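Local coordinates for protein endonuclease and methylase LlaGI (Lactococcus lactis, PDB 5FFJ) that probably methylates adenine in a specific DNA sequence and, by ATP-driven translocation along DNA, cleaves unmethylated DNA, as a single-chain Type ISP restriction-modification enzyme, at residues 849-854 against 917-922. Numbering follows the deposited sequence.
Sequences TAIIGN and IGFVSN. With nucleotides of chain B.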
loop_
_atom_site.group_PDB
_atom_site.type_symbol
_atom_site.label_atom_id
_atom_site.label_comp_id
_atom_site.label_asym_id
_atom_site.label_seq_id
_atom_site.Cartn_x
_atom_site.Cartn_y
_atom_site.Cartn_z
ATOM N N THR A 849 0.831 -34.324 -1.292
ATOM C CA THR A 849 0.915 -34.711 -2.695
ATOM C C THR A 849 0.667 -33.519 -3.614
ATOM O O THR A 849 1.049 -33.538 -4.785
ATOM C CB THR A 849 -0.104 -35.824 -3.021
ATOM O OG1 THR A 849 -0.124 -36.786 -1.960
ATOM C CG2 THR A 849 0.244 -36.521 -4.328
ATOM N N ALA A 850 0.028 -32.484 -3.078
ATOM C CA ALA A 850 -0.288 -31.296 -3.862
ATOM C C ALA A 850 -0.191 -30.021 -3.028
ATOM O O ALA A 850 -0.785 -29.924 -1.954
ATOM C CB ALA A 850 -1.672 -31.421 -4.462
ATOM N N ILE A 851 0.568 -29.050 -3.531
ATOM C CA ILE A 851 0.643 -27.729 -2.918
ATOM C C ILE A 851 0.024 -26.721 -3.884
ATOM O O ILE A 851 0.343 -26.708 -5.073
ATOM C CB ILE A 851 2.093 -27.341 -2.564
ATOM C CG1 ILE A 851 2.704 -28.422 -1.664
ATOM C CG2 ILE A 851 2.127 -25.979 -1.872
ATOM C CD1 ILE A 851 4.106 -28.126 -1.169
ATOM N N ILE A 852 -0.865 -25.886 -3.355
ATOM C CA ILE A 852 -1.739 -25.054 -4.172
ATOM C C ILE A 852 -1.883 -23.661 -3.567
ATOM O O ILE A 852 -1.858 -23.512 -2.348
ATOM C CB ILE A 852 -3.133 -25.729 -4.318
ATOM C CG1 ILE A 852 -3.194 -26.535 -5.619
ATOM C CG2 ILE A 852 -4.276 -24.705 -4.259
ATOM C CD1 ILE A 852 -4.425 -27.420 -5.742
ATOM N N GLY A 853 -2.028 -22.645 -4.415
ATOM C CA GLY A 853 -2.366 -21.317 -3.934
ATOM C C GLY A 853 -1.737 -20.145 -4.662
ATOM O O GLY A 853 -1.240 -20.266 -5.784
ATOM N N ASN A 854 -1.790 -18.994 -3.998
ATOM C CA ASN A 854 -1.214 -17.756 -4.498
ATOM C C ASN A 854 -0.133 -17.280 -3.534
ATOM O O ASN A 854 -0.423 -16.530 -2.599
ATOM C CB ASN A 854 -2.302 -16.689 -4.662
ATOM C CG ASN A 854 -1.798 -15.438 -5.358
ATOM O OD1 ASN A 854 -0.594 -15.211 -5.475
ATOM N ND2 ASN A 854 -2.727 -14.613 -5.822
ATOM N N ILE A 917 2.571 -29.278 -7.908
ATOM C CA ILE A 917 2.376 -27.921 -7.412
ATOM C C ILE A 917 1.521 -27.152 -8.412
ATOM O O ILE A 917 1.521 -27.464 -9.602
ATOM C CB ILE A 917 3.712 -27.183 -7.189
ATOM C CG1 ILE A 917 4.702 -28.098 -6.460
ATOM C CG2 ILE A 917 3.477 -25.876 -6.419
ATOM C CD1 ILE A 917 5.964 -27.404 -5.984
ATOM N N GLY A 918 0.778 -26.168 -7.918
ATOM C CA GLY A 918 -0.016 -25.296 -8.765
ATOM C C GLY A 918 -0.107 -23.906 -8.165
ATOM O O GLY A 918 -0.738 -23.709 -7.123
ATOM N N PHE A 919 0.521 -22.941 -8.834
ATOM C CA PHE A 919 0.631 -21.577 -8.326
ATOM C C PHE A 919 0.253 -20.527 -9.366
ATOM O O PHE A 919 0.405 -20.741 -10.572
ATOM C CB PHE A 919 2.065 -21.295 -7.859
ATOM C CG PHE A 919 2.374 -21.743 -6.450
ATOM C CD1 PHE A 919 1.374 -22.067 -5.547
ATOM C CD2 PHE A 919 3.691 -21.819 -6.029
ATOM C CE1 PHE A 919 1.685 -22.467 -4.260
ATOM C CE2 PHE A 919 4.008 -22.218 -4.745
ATOM C CZ PHE A 919 3.006 -22.542 -3.860
ATOM N N VAL A 920 -0.241 -19.392 -8.877
ATOM C CA VAL A 920 -0.243 -18.155 -9.640
ATOM C C VAL A 920 0.846 -17.290 -9.018
ATOM O O VAL A 920 0.836 -17.040 -7.811
ATOM C CB VAL A 920 -1.615 -17.430 -9.624
ATOM C CG1 VAL A 920 -2.101 -17.174 -8.198
ATOM C CG2 VAL A 920 -1.535 -16.125 -10.405
ATOM N N SER A 921 1.801 -16.857 -9.834
ATOM C CA SER A 921 2.995 -16.203 -9.314
ATOM C C SER A 921 3.520 -15.121 -10.242
ATOM O O SER A 921 3.026 -14.940 -11.355
ATOM C CB SER A 921 4.093 -17.241 -9.078
ATOM O OG SER A 921 4.363 -17.963 -10.269
ATOM N N ASN A 922 4.528 -14.400 -9.763
ATOM C CA ASN A 922 5.303 -13.517 -10.616
ATOM C C ASN A 922 5.960 -14.361 -11.704
ATOM O O ASN A 922 6.667 -15.322 -11.404
ATOM C CB ASN A 922 6.351 -12.758 -9.798
ATOM C CG ASN A 922 7.037 -11.662 -10.590
ATOM O OD1 ASN A 922 7.045 -11.674 -11.822
ATOM N ND2 ASN A 922 7.623 -10.705 -9.881
ATOM P P DA B 11 7.427 -6.187 -5.474
ATOM O OP1 DA B 11 7.226 -5.416 -4.227
ATOM O OP2 DA B 11 7.939 -7.576 -5.408
ATOM O "O5'" DA B 11 6.045 -6.186 -6.282
ATOM C "C5'" DA B 11 5.039 -7.145 -5.983
ATOM C "C4'" DA B 11 3.671 -6.631 -6.386
ATOM O "O4'" DA B 11 2.707 -7.719 -6.349
ATOM C "C3'" DA B 11 3.094 -5.567 -5.465
ATOM O "O3'" DA B 11 2.153 -4.738 -6.158
ATOM C "C2'" DA B 11 2.424 -6.429 -4.406
ATOM C "C1'" DA B 11 1.797 -7.515 -5.276
ATOM N N9 DA B 11 1.573 -8.799 -4.615
ATOM C C8 DA B 11 2.188 -9.287 -3.495
ATOM N N7 DA B 11 1.786 -10.489 -3.153
ATOM C C5 DA B 11 0.851 -10.815 -4.121
ATOM C C6 DA B 11 0.054 -11.958 -4.327
ATOM N N6 DA B 11 0.082 -13.028 -3.528
ATOM N N1 DA B 11 -0.775 -11.959 -5.391
ATOM C C2 DA B 11 -0.801 -10.886 -6.188
ATOM N N3 DA B 11 -0.101 -9.759 -6.094
ATOM C C4 DA B 11 0.712 -9.787 -5.030
ATOM P P DC B 10 10.351 -8.736 -11.041
ATOM O OP1 DC B 10 10.012 -10.140 -10.712
ATOM O OP2 DC B 10 10.173 -8.264 -12.435
ATOM O "O5'" DC B 10 9.554 -7.743 -10.071
ATOM C "C5'" DC B 10 9.585 -7.959 -8.666
ATOM C "C4'" DC B 10 9.837 -6.662 -7.912
ATOM O "O4'" DC B 10 10.853 -5.878 -8.604
ATOM C "C3'" DC B 10 8.612 -5.750 -7.778
ATOM O "O3'" DC B 10 8.423 -5.354 -6.419
ATOM C "C2'" DC B 10 8.935 -4.568 -8.687
ATOM C "C1'" DC B 10 10.451 -4.527 -8.648
ATOM N N1 DC B 10 11.068 -3.868 -9.847
ATOM C C2 DC B 10 11.682 -2.610 -9.732
ATOM O O2 DC B 10 11.719 -2.048 -8.629
ATOM N N3 DC B 10 12.224 -2.044 -10.841
ATOM C C4 DC B 10 12.165 -2.681 -12.014
ATOM N N4 DC B 10 12.710 -2.090 -13.082
ATOM C C5 DC B 10 11.544 -3.953 -12.143
ATOM C C6 DC B 10 11.013 -4.501 -11.049
#
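The Phe919 ring lies edge-on to the neighbouring strand, with Gly853 N in its plane and 3.7 Å from CE1, while Ile917 CG2 covers one face, 4.0 Å above the ring centre. At the backbone angles of Gly853 a CB would press on the carbonyl O of Ile852, and the ring edge packs against the bare backbone. CZ meets Ile851 CG2 obliquely at 4.1 Å, and Ala907 touches both isoleucines where helix 899-910 packs over this face. The backbones run parallel: Gly918 N donates to Ile851 O (2.9 Å), Gly853 N to Gly918 O (3.2 Å), and a weak bond from Val920 N to Gly853 O ends the pairing.

Beyond strand 850-853, with CG anti to the backbone N (chi1 -172°), the Asn854 amide reaches past the sheet to N1 and N6 of DA11 of chain B, and its CB rests 3.6 Å from Val920 CG1. Were this residue an alanine, the adenine edge would probably be left without its polar partner, and Val920 without the amide packed on it. Val920 O accepts a bond from Tyr857 OH, linking the loop after strand 850-853 to strand 915-922, and Asn922 ND2 bonds weakly to OP1 of DC10 of chain B.

Parallel strands joined through helices 874-885 and 899-910 form a beta-alpha-beta crossover of the Rossmann-like methyltransferase fold, and Asn854 through Tyr857 spell the NPPY motif with which N6-adenine methyltransferases hold their target base.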